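Local coordinates for protein uricase (Bacillus fastidiosus, PDB 4R8X) that catalyses the oxidation of urate, the first step in the breakdown of urate to (S)-allantoin, at residues H237-D240 with H246-Y249; T17-L22 with T39-N44; I200-G205 with D230-V235. All coordinates share one frame; numbering follows the deposited sequence.

Contact 1 (H237-D240 with H246-Y249)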
ATOM      1  N   HIS D 237      22.041   8.740  18.287  1.00 14.80           N
ATOM      2  CA  HIS D 237      23.401   9.041  17.827  1.00 13.69           C
ATOM      3  C   HIS D 237      24.454   8.873  18.915  1.00 15.31           C
ATOM      4  O   HIS D 237      25.497   8.273  18.683  1.00 16.73           O
ATOM      5  CB  HIS D 237      23.436  10.461  17.245  1.00 14.70           C
ATOM      6  CG  HIS D 237      24.811  10.998  16.980  1.00 15.12           C
ATOM      7  ND1 HIS D 237      25.409  10.945  15.738  1.00 15.30           N
ATOM      8  CD2 HIS D 237      25.681  11.647  17.788  1.00 15.44           C
ATOM      9  CE1 HIS D 237      26.595  11.524  15.799  1.00 14.88           C
ATOM     10  NE2 HIS D 237      26.782  11.962  17.032  1.00 15.44           N
ATOM     11  N   THR D 238      24.163   9.379  20.108  1.00 17.50           N
ATOM     12  CA  THR D 238      25.161   9.475  21.171  1.00 18.54           C
ATOM     13  C   THR D 238      25.254   8.232  22.066  1.00 18.60           C
ATOM     14  O   THR D 238      26.351   7.785  22.414  1.00 18.79           O
ATOM     15  CB  THR D 238      24.889  10.723  22.038  1.00 20.84           C
ATOM     16  OG1 THR D 238      25.080  11.899  21.245  1.00 22.36           O
ATOM     17  CG2 THR D 238      25.817  10.772  23.246  1.00 22.10           C
ATOM     18  N   LEU D 239      24.106   7.671  22.419  1.00 19.43           N
ATOM     19  CA  LEU D 239      24.047   6.558  23.359  1.00 20.54           C
ATOM     20  C   LEU D 239      24.596   5.268  22.762  1.00 21.19           C
ATOM     21  O   LEU D 239      24.313   4.937  21.610  1.00 21.74           O
ATOM     22  CB  LEU D 239      22.601   6.338  23.815  1.00 21.28           C
ATOM     23  CG  LEU D 239      22.308   5.222  24.825  1.00 21.86           C
ATOM     24  CD1 LEU D 239      22.802   5.601  26.214  1.00 22.35           C
ATOM     25  CD2 LEU D 239      20.820   4.902  24.841  1.00 22.28           C
ATOM     26  N   ASP D 240      25.396   4.548  23.543  1.00 23.23           N
ATOM     27  CA  ASP D 240      25.752   3.180  23.201  1.00 25.17           C
ATOM     28  C   ASP D 240      24.645   2.297  23.759  1.00 24.83           C
ATOM     29  O   ASP D 240      24.700   1.861  24.907  1.00 25.29           O
ATOM     30  CB  ASP D 240      27.112   2.807  23.797  1.00 27.56           C
ATOM     31  CG  ASP D 240      28.230   3.700  23.291  1.00 29.92           C
ATOM     32  OD1 ASP D 240      28.316   3.906  22.063  1.00 31.35           O
ATOM     33  OD2 ASP D 240      29.012   4.214  24.121  1.00 31.81           O
ATOM     34  N   HIS D 246      16.448  -0.572  25.973  1.00 15.24           N
ATOM     35  CA  HIS D 246      17.345   0.341  26.663  1.00 16.07           C
ATOM     36  C   HIS D 246      17.349   1.725  26.003  1.00 15.13           C
ATOM     37  O   HIS D 246      17.268   2.748  26.676  1.00 14.95           O
ATOM     38  CB  HIS D 246      18.742  -0.285  26.692  1.00 17.95           C
ATOM     39  CG  HIS D 246      19.799   0.587  27.292  1.00 20.71           C
ATOM     40  ND1 HIS D 246      20.868   1.063  26.564  1.00 21.30           N
ATOM     41  CD2 HIS D 246      19.962   1.056  28.553  1.00 22.02           C
ATOM     42  CE1 HIS D 246      21.644   1.789  27.350  1.00 22.48           C
ATOM     43  NE2 HIS D 246      21.116   1.801  28.562  1.00 23.09           N
ATOM     44  N   LEU D 247      17.423   1.750  24.678  1.00 15.07           N
ATOM     45  CA  LEU D 247      17.413   3.009  23.937  1.00 14.07           C
ATOM     46  C   LEU D 247      16.193   3.879  24.232  1.00 14.23           C
ATOM     47  O   LEU D 247      16.332   5.071  24.524  1.00 14.43           O
ATOM     48  CB  LEU D 247      17.522   2.735  22.442  1.00 14.92           C
ATOM     49  CG  LEU D 247      17.333   3.938  21.517  1.00 15.88           C
ATOM     50  CD1 LEU D 247      18.440   4.967  21.738  1.00 17.37           C
ATOM     51  CD2 LEU D 247      17.303   3.467  20.080  1.00 17.59           C
ATOM     52  N   ILE D 248      15.003   3.292  24.173  1.00 13.64           N
ATOM     53  CA  ILE D 248      13.804   4.098  24.313  1.00 13.93           C
ATOM     54  C   ILE D 248      13.620   4.576  25.745  1.00 13.67           C
ATOM     55  O   ILE D 248      13.047   5.642  25.974  1.00 14.17           O
ATOM     56  CB  ILE D 248      12.536   3.407  23.752  1.00 14.13           C
ATOM     57  CG1 ILE D 248      12.252   2.082  24.454  1.00 14.70           C
ATOM     58  CG2 ILE D 248      12.683   3.194  22.249  1.00 15.03           C
ATOM     59  CD1 ILE D 248      10.929   1.468  24.024  1.00 14.86           C
ATOM     60  N   TYR D 249      14.140   3.818  26.708  1.00 13.46           N
ATOM     61  CA  TYR D 249      14.126   4.296  28.083  1.00 13.83           C
ATOM     62  C   TYR D 249      14.883   5.622  28.169  1.00 13.69           C
ATOM     63  O   TYR D 249      14.391   6.605  28.738  1.00 13.15           O
ATOM     64  CB  TYR D 249      14.756   3.264  29.025  1.00 14.43           C
ATOM     65  CG  TYR D 249      14.756   3.663  30.488  1.00 15.02           C
ATOM     66  CD1 TYR D 249      13.571   3.960  31.150  1.00 15.77           C
ATOM     67  CD2 TYR D 249      15.945   3.729  31.212  1.00 15.64           C
ATOM     68  CE1 TYR D 249      13.571   4.312  32.492  1.00 17.29           C
ATOM     69  CE2 TYR D 249      15.949   4.080  32.552  1.00 16.81           C
ATOM     70  CZ  TYR D 249      14.759   4.372  33.182  1.00 17.24           C
ATOM     71  OH  TYR D 249      14.750   4.724  34.514  1.00 17.74           O
TER
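Leu239 reaches across to His246 and Leu247 just where helix 225-238 has ended, its own backbone being the first to depart from helical angles. From CB, which heads for the opposing helix, the chain leads to CG, placed anti to the backbone N (chi1 -179°), and the contact itself is made by the two terminal methyls. CD1 stops at the imidazole of His246, 4.1 Å from CE1. CD2 meets two residues: it approaches the same His246 CE1 obliquely, and it also lies 3.9 Å from Leu247 CD1 and 4.0 Å from Leu247 CA. These helices, 225-238 and 244-258, are the pair inserted between strands 198-208 and 262-271, as in the T-fold (tunnelling fold) of the uricases, and Leu239 lies at the turn joining them, against the first turn of the second helix. Asp240 adds its carbonyl O at the edge of the imidazole, near the ring plane and 3.9 Å from CE1. On the same ring ND1 accepts a hydrogen bond from the backbone N of Lys242 in the turn, which limits the ring's rotation. Gly61 of a third subunit packs against His246, whereas Ile248 faces the sheet, on Phe267 and Thr269 of strand 262-271.

Contact 2 (T17-L22 with T39-N44)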
ATOM      1  N   THR D  17      -4.193  27.316   4.673  1.00 13.20           N
ATOM      2  CA  THR D  17      -2.981  28.040   4.321  1.00 13.69           C
ATOM      3  C   THR D  17      -2.802  29.260   5.226  1.00 13.12           C
ATOM      4  O   THR D  17      -3.778  29.875   5.665  1.00 13.48           O
ATOM      5  CB  THR D  17      -2.910  28.413   2.821  1.00 15.15           C
ATOM      6  OG1 THR D  17      -4.167  28.942   2.388  1.00 16.27           O
ATOM      7  CG2 THR D  17      -2.582  27.196   1.975  1.00 15.12           C
ATOM      8  N   TYR D  18      -1.549  29.569   5.530  1.00 14.45           N
ATOM      9  CA  TYR D  18      -1.194  30.722   6.354  1.00 15.60           C
ATOM     10  C   TYR D  18      -1.901  30.772   7.707  1.00 15.68           C
ATOM     11  O   TYR D  18      -2.498  31.788   8.080  1.00 17.97           O
ATOM     12  CB  TYR D  18      -1.368  32.032   5.567  1.00 15.93           C
ATOM     13  CG  TYR D  18      -0.451  32.089   4.362  1.00 17.66           C
ATOM     14  CD1 TYR D  18       0.908  32.342   4.509  1.00 18.35           C
ATOM     15  CD2 TYR D  18      -0.943  31.865   3.079  1.00 18.49           C
ATOM     16  CE1 TYR D  18       1.746  32.374   3.411  1.00 18.62           C
ATOM     17  CE2 TYR D  18      -0.112  31.896   1.982  1.00 19.23           C
ATOM     18  CZ  TYR D  18       1.234  32.153   2.155  1.00 19.61           C
ATOM     19  OH  TYR D  18       2.069  32.184   1.060  1.00 21.96           O
ATOM     20  N   ALA D  19      -1.831  29.670   8.446  1.00 15.68           N
ATOM     21  CA  ALA D  19      -2.274  29.694   9.831  1.00 15.87           C
ATOM     22  C   ALA D  19      -1.264  30.490  10.641  1.00 16.17           C
ATOM     23  O   ALA D  19      -0.139  30.719  10.205  1.00 15.97           O
ATOM     24  CB  ALA D  19      -2.405  28.292  10.387  1.00 15.87           C
ATOM     25  N   ASN D  20      -1.680  30.919  11.824  1.00 15.48           N
ATOM     26  CA  ASN D  20      -0.797  31.644  12.728  1.00 16.80           C
ATOM     27  C   ASN D  20       0.478  30.850  12.999  1.00 16.24           C
ATOM     28  O   ASN D  20       0.404  29.674  13.344  1.00 16.92           O
ATOM     29  CB  ASN D  20      -1.538  31.906  14.040  1.00 19.08           C
ATOM     30  CG  ASN D  20      -0.793  32.849  14.952  1.00 23.46           C
ATOM     31  OD1 ASN D  20      -0.060  33.722  14.495  1.00 24.82           O
ATOM     32  ND2 ASN D  20      -0.978  32.678  16.257  1.00 25.04           N
ATOM     33  N   PRO D  21       1.654  31.480  12.826  1.00 16.33           N
ATOM     34  CA  PRO D  21       2.878  30.713  13.077  1.00 16.20           C
ATOM     35  C   PRO D  21       3.044  30.330  14.548  1.00 16.23           C
ATOM     36  O   PRO D  21       2.626  31.058  15.450  1.00 16.04           O
ATOM     37  CB  PRO D  21       3.996  31.675  12.640  1.00 17.28           C
ATOM     38  CG  PRO D  21       3.340  32.612  11.684  1.00 18.93           C
ATOM     39  CD  PRO D  21       1.942  32.793  12.219  1.00 16.97           C
ATOM     40  N   LEU D  22       3.640  29.167  14.771  1.00 16.90           N
ATOM     41  CA  LEU D  22       4.055  28.740  16.097  1.00 17.65           C
ATOM     42  C   LEU D  22       5.477  29.257  16.314  1.00 17.89           C
ATOM     43  O   LEU D  22       6.398  28.850  15.610  1.00 17.88           O
ATOM     44  CB  LEU D  22       3.992  27.208  16.174  1.00 16.91           C
ATOM     45  CG  LEU D  22       4.460  26.514  17.456  1.00 17.38           C
ATOM     46  CD1 LEU D  22       3.597  26.913  18.653  1.00 17.18           C
ATOM     47  CD2 LEU D  22       4.434  25.014  17.260  1.00 17.22           C
ATOM     48  N   THR D  39       2.765  27.864   7.068  1.00 12.49           N
ATOM     49  CA  THR D  39       2.342  28.294   5.734  1.00 13.27           C
ATOM     50  C   THR D  39       1.318  27.316   5.172  1.00 13.14           C
ATOM     51  O   THR D  39       0.325  27.722   4.570  1.00 14.78           O
ATOM     52  CB  THR D  39       3.543  28.430   4.791  1.00 14.00           C
ATOM     53  OG1 THR D  39       4.410  29.447   5.291  1.00 14.33           O
ATOM     54  CG2 THR D  39       3.103  28.805   3.374  1.00 15.04           C
ATOM     55  N   ILE D  40       1.550  26.026   5.401  1.00 12.92           N
ATOM     56  CA  ILE D  40       0.515  25.028   5.223  1.00 12.77           C
ATOM     57  C   ILE D  40       0.282  24.380   6.580  1.00 12.82           C
ATOM     58  O   ILE D  40       1.228  23.952   7.255  1.00 13.72           O
ATOM     59  CB  ILE D  40       0.904  23.973   4.166  1.00 13.76           C
ATOM     60  CG1 ILE D  40       1.096  24.641   2.804  1.00 14.49           C
ATOM     61  CG2 ILE D  40      -0.164  22.886   4.081  1.00 14.46           C
ATOM     62  CD1 ILE D  40       1.827  23.783   1.779  1.00 15.19           C
ATOM     63  N   PHE D  41      -0.981  24.363   6.994  1.00 12.62           N
ATOM     64  CA  PHE D  41      -1.401  23.753   8.246  1.00 11.55           C
ATOM     65  C   PHE D  41      -2.442  22.726   7.833  1.00 12.00           C
ATOM     66  O   PHE D  41      -3.642  23.023   7.779  1.00 11.68           O
ATOM     67  CB  PHE D  41      -2.005  24.847   9.140  1.00 13.04           C
ATOM     68  CG  PHE D  41      -2.393  24.396  10.525  1.00 13.85           C
ATOM     69  CD1 PHE D  41      -1.430  24.179  11.493  1.00 14.56           C
ATOM     70  CD2 PHE D  41      -3.728  24.242  10.867  1.00 14.93           C
ATOM     71  CE1 PHE D  41      -1.795  23.799  12.790  1.00 14.91           C
ATOM     72  CE2 PHE D  41      -4.099  23.858  12.146  1.00 15.04           C
ATOM     73  CZ  PHE D  41      -3.132  23.628  13.109  1.00 15.00           C
ATOM     74  N   GLY D  42      -1.967  21.523   7.503  1.00 13.03           N
ATOM     75  CA  GLY D  42      -2.823  20.509   6.914  1.00 12.43           C
ATOM     76  C   GLY D  42      -2.833  19.200   7.669  1.00 10.97           C
ATOM     77  O   GLY D  42      -1.847  18.822   8.302  1.00 11.39           O
ATOM     78  N   MET D  43      -3.942  18.484   7.575  1.00 11.18           N
ATOM     79  CA  MET D  43      -4.086  17.229   8.303  1.00 10.86           C
ATOM     80  C   MET D  43      -5.171  16.362   7.689  1.00 11.00           C
ATOM     81  O   MET D  43      -6.011  16.838   6.918  1.00 12.20           O
ATOM     82  CB  MET D  43      -4.456  17.510   9.762  1.00 11.82           C
ATOM     83  CG  MET D  43      -5.889  18.021   9.906  1.00 13.31           C
ATOM     84  SD  MET D  43      -6.232  18.932  11.407  1.00 17.25           S
ATOM     85  CE  MET D  43      -5.333  20.439  11.040  1.00 17.83           C
ATOM     86  N   ASN D  44      -5.142  15.089   8.063  1.00 10.57           N
ATOM     87  CA  ASN D  44      -6.212  14.154   7.825  1.00 10.15           C
ATOM     88  C   ASN D  44      -6.918  13.996   9.170  1.00 10.09           C
ATOM     89  O   ASN D  44      -6.366  13.381  10.084  1.00 11.15           O
ATOM     90  CB  ASN D  44      -5.624  12.818   7.355  1.00 11.27           C
ATOM     91  CG  ASN D  44      -6.682  11.764   7.112  1.00 11.49           C
ATOM     92  OD1 ASN D  44      -7.800  11.865   7.613  1.00 12.22           O
ATOM     93  ND2 ASN D  44      -6.331  10.734   6.339  1.00 12.76           N
TER
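Thr17 and Ile40 form the last antiparallel bridge between their strands, a non-hydrogen-bonded pair with both side chains on the same face of the sheet. Thr17 also leans on the preceding residue of the partner segment, its CA 3.3 Å from Thr39 O in a CA-H...O contact. Its hydroxyl is turned to Phe284 O of a second subunit, with which it makes a hydrogen bond. At Tyr18 the chain takes up left-handed helical angles (phi/psi 54/51) and leaves the strand, yet its backbone N still donates an almost straight bond to Thr39 O (2.8 Å, 171°), with the donor standing above the carbonyl plane. The phenol ring folds back alongside Thr39. The methyl CG2 of Thr39, anti to its backbone N, makes an off-centre CH-pi contact 4.3 Å from the ring centroid and nearest to Tyr18 CE1, and Thr39 O lies over a face of the ring. Ala19 turns its methyl to the root of Phe41, with CB 3.7 Å from Phe41 CB and 3.9 Å from Phe41 CG. Beyond it, Asn20 O accepts a hydrogen bond from Asn38 ND2, and Leu22 pairs through its backbone with Lys36, beginning the short two-stranded pairing of 22-23 with 35-36. Strand 40-50 runs on between strands 5-17 and 108-125 in the large antiparallel sheet of the uricase T-fold, the contact lying where the chain leaves strand 5-17; Phe136 of strand 135-138 packs on Thr39 and Ile40, and helix 88-102 lies against Met43.

Contact 3 (I200-G205 with D230-V235)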
ATOM      1  N   ILE D 200      15.580   1.096  13.306  1.00 12.26           N
ATOM      2  CA  ILE D 200      14.390   1.184  14.156  1.00 13.22           C
ATOM      3  C   ILE D 200      13.299   2.080  13.574  1.00 12.56           C
ATOM      4  O   ILE D 200      13.582   3.067  12.889  1.00 13.27           O
ATOM      5  CB  ILE D 200      14.739   1.686  15.581  1.00 14.44           C
ATOM      6  CG1 ILE D 200      15.260   3.125  15.539  1.00 16.49           C
ATOM      7  CG2 ILE D 200      15.773   0.781  16.230  1.00 15.43           C
ATOM      8  CD1 ILE D 200      15.566   3.720  16.920  1.00 16.95           C
ATOM      9  N   PHE D 201      12.051   1.703  13.831  1.00 11.35           N
ATOM     10  CA  PHE D 201      10.895   2.560  13.588  1.00 11.33           C
ATOM     11  C   PHE D 201      10.405   2.973  14.963  1.00 11.23           C
ATOM     12  O   PHE D 201      10.340   2.129  15.864  1.00 11.98           O
ATOM     13  CB  PHE D 201       9.765   1.794  12.894  1.00 11.77           C
ATOM     14  CG  PHE D 201      10.062   1.375  11.472  1.00 12.95           C
ATOM     15  CD1 PHE D 201      11.310   1.579  10.884  1.00 12.88           C
ATOM     16  CD2 PHE D 201       9.063   0.794  10.714  1.00 13.26           C
ATOM     17  CE1 PHE D 201      11.554   1.175   9.576  1.00 13.47           C
ATOM     18  CE2 PHE D 201       9.298   0.400   9.404  1.00 14.10           C
ATOM     19  CZ  PHE D 201      10.545   0.593   8.839  1.00 14.04           C
ATOM     20  N   LEU D 202      10.035   4.244  15.119  1.00 11.44           N
ATOM     21  CA  LEU D 202       9.542   4.759  16.400  1.00 12.59           C
ATOM     22  C   LEU D 202       8.285   5.588  16.206  1.00 12.88           C
ATOM     23  O   LEU D 202       8.237   6.452  15.329  1.00 12.76           O
ATOM     24  CB  LEU D 202      10.585   5.651  17.088  1.00 13.85           C
ATOM     25  CG  LEU D 202      11.919   5.064  17.543  1.00 15.27           C
ATOM     26  CD1 LEU D 202      12.768   6.126  18.223  1.00 17.11           C
ATOM     27  CD2 LEU D 202      11.695   3.874  18.469  1.00 17.15           C
ATOM     28  N   ASN D 203       7.276   5.308  17.022  1.00 12.68           N
ATOM     29  CA  ASN D 203       6.176   6.230  17.248  1.00 12.84           C
ATOM     30  C   ASN D 203       6.325   6.676  18.684  1.00 12.48           C
ATOM     31  O   ASN D 203       6.444   5.838  19.586  1.00 14.62           O
ATOM     32  CB  ASN D 203       4.819   5.550  17.082  1.00 15.21           C
ATOM     33  CG  ASN D 203       4.573   5.031  15.677  1.00 17.42           C
ATOM     34  OD1 ASN D 203       5.171   5.488  14.705  1.00 16.58           O
ATOM     35  ND2 ASN D 203       3.666   4.066  15.567  1.00 22.13           N
ATOM     36  N   ILE D 204       6.356   7.983  18.903  1.00 11.35           N
ATOM     37  CA  ILE D 204       6.535   8.512  20.246  1.00 11.01           C
ATOM     38  C   ILE D 204       5.357   9.396  20.587  1.00 10.75           C
ATOM     39  O   ILE D 204       4.916  10.195  19.764  1.00 12.43           O
ATOM     40  CB  ILE D 204       7.822   9.338  20.346  1.00 10.88           C
ATOM     41  CG1 ILE D 204       9.005   8.546  19.774  1.00 12.44           C
ATOM     42  CG2 ILE D 204       8.079   9.734  21.787  1.00 11.86           C
ATOM     43  CD1 ILE D 204      10.298   9.340  19.698  1.00 13.20           C
ATOM     44  N   GLY D 205       4.832   9.242  21.795  1.00 11.46           N
ATOM     45  CA  GLY D 205       3.747  10.084  22.270  1.00 12.40           C
ATOM     46  C   GLY D 205       4.062  10.657  23.636  1.00 13.03           C
ATOM     47  O   GLY D 205       4.955  10.161  24.324  1.00 13.52           O
ATOM     48  N   ASP D 230      13.914  15.307  17.200  1.00 11.59           N
ATOM     49  CA  ASP D 230      15.324  15.675  17.301  1.00 12.70           C
ATOM     50  C   ASP D 230      15.993  15.105  18.554  1.00 12.64           C
ATOM     51  O   ASP D 230      17.162  14.720  18.503  1.00 14.30           O
ATOM     52  CB  ASP D 230      15.504  17.190  17.244  1.00 14.28           C
ATOM     53  CG  ASP D 230      15.194  17.765  15.875  1.00 15.03           C
ATOM     54  OD1 ASP D 230      15.126  16.990  14.891  1.00 14.05           O
ATOM     55  OD2 ASP D 230      15.018  18.998  15.793  1.00 16.09           O
ATOM     56  N   ILE D 231      15.271  15.050  19.676  1.00 11.97           N
ATOM     57  CA  ILE D 231      15.818  14.410  20.871  1.00 13.06           C
ATOM     58  C   ILE D 231      16.064  12.924  20.600  1.00 12.89           C
ATOM     59  O   ILE D 231      17.137  12.398  20.886  1.00 13.85           O
ATOM     60  CB  ILE D 231      14.909  14.586  22.094  1.00 13.97           C
ATOM     61  CG1 ILE D 231      14.888  16.048  22.531  1.00 14.39           C
ATOM     62  CG2 ILE D 231      15.383  13.705  23.253  1.00 14.41           C
ATOM     63  CD1 ILE D 231      13.846  16.325  23.590  1.00 13.73           C
ATOM     64  N   ALA D 232      15.069  12.248  20.050  1.00 13.07           N
ATOM     65  CA  ALA D 232      15.215  10.833  19.701  1.00 13.41           C
ATOM     66  C   ALA D 232      16.432  10.563  18.818  1.00 13.25           C
ATOM     67  O   ALA D 232      17.210   9.651  19.089  1.00 12.82           O
ATOM     68  CB  ALA D 232      13.954  10.327  19.017  1.00 14.23           C
ATOM     69  N   ALA D 233      16.602  11.359  17.768  1.00 13.20           N
ATOM     70  CA  ALA D 233      17.717  11.167  16.858  1.00 13.42           C
ATOM     71  C   ALA D 233      19.046  11.407  17.564  1.00 12.65           C
ATOM     72  O   ALA D 233      20.006  10.664  17.362  1.00 14.01           O
ATOM     73  CB  ALA D 233      17.576  12.087  15.667  1.00 13.17           C
ATOM     74  N   SER D 234      19.085  12.433  18.409  1.00 12.42           N
ATOM     75  CA  SER D 234      20.303  12.816  19.116  1.00 13.31           C
ATOM     76  C   SER D 234      20.732  11.752  20.118  1.00 13.08           C
ATOM     77  O   SER D 234      21.912  11.417  20.219  1.00 14.78           O
ATOM     78  CB  SER D 234      20.120  14.165  19.820  1.00 14.36           C
ATOM     79  OG  SER D 234      19.893  15.196  18.869  1.00 13.61           O
ATOM     80  N   VAL D 235      19.766  11.212  20.847  1.00 14.04           N
ATOM     81  CA  VAL D 235      20.054  10.156  21.803  1.00 14.24           C
ATOM     82  C   VAL D 235      20.501   8.882  21.080  1.00 14.08           C
ATOM     83  O   VAL D 235      21.468   8.247  21.486  1.00 14.20           O
ATOM     84  CB  VAL D 235      18.847   9.886  22.718  1.00 14.24           C
ATOM     85  CG1 VAL D 235      19.091   8.656  23.616  1.00 14.64           C
ATOM     86  CG2 VAL D 235      18.553  11.129  23.569  1.00 15.31           C
TER
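Behind the helix face on which Ala232 meets Ile204 and Leu202, the carbonyl O of Asp230 is gripped twice by Ser234, one turn later. Ser234 N gives the regular helical bond of 3.0 Å, and Ser234 OG donates a second, of 2.8 Å, to the same Asp230 O; the two donors come from opposite faces of the carbonyl plane, the hydroxyl tilted 30° from it. The serine oxygen is also bonded to Gly124 N of a second subunit, so this side of the helix is tied to the subunit interface. Toward the sheet the contact is wholly apolar and sparse. Ile204 leads with its longer branch: CG1 stands beside the backbone N and the chain is extended from there (chi2 174°), which carries CD1 to 3.8 Å from Ala232 CB. Leu202, two residues earlier on the same face of the strand, offers CD1 at a looser 4.4 Å from Ala232 CB. With only a methyl on the helix side, these two branched side chains supply most of the reach between backbones, the CA atoms of Leu202 and Ala232 being 8.9 Å apart. Helix 244-258 packs beside helix 225-238 through Ile251 and Thr254 on Val235, and shares the same sheet face. A helix pair laid across one face of an antiparallel sheet is the layered arrangement of the uricase T-fold.

From the N terminus, contact 2 comes first: strand 5-17 ends, the chain runs through the two short paired strands 22-23 and 35-36 and the loop between them, and it rejoins its partner at the start of strand 40-50. Contact 3 follows in the later half of the chain, closing 24 residues between strand 198-208 and helix 225-238. Contact 1 then closes the five-residue turn from that helix into helix 244-258. The three lie in series, without nesting or crossing. Contacts 1 and 3 share helix 225-238 and touch directly, Leu247 CD2 lying 3.6 Å from Ile200 CD1. Contact 2 sits across the chain's centre from contact 1, but reaches the same large sheet as contact 3.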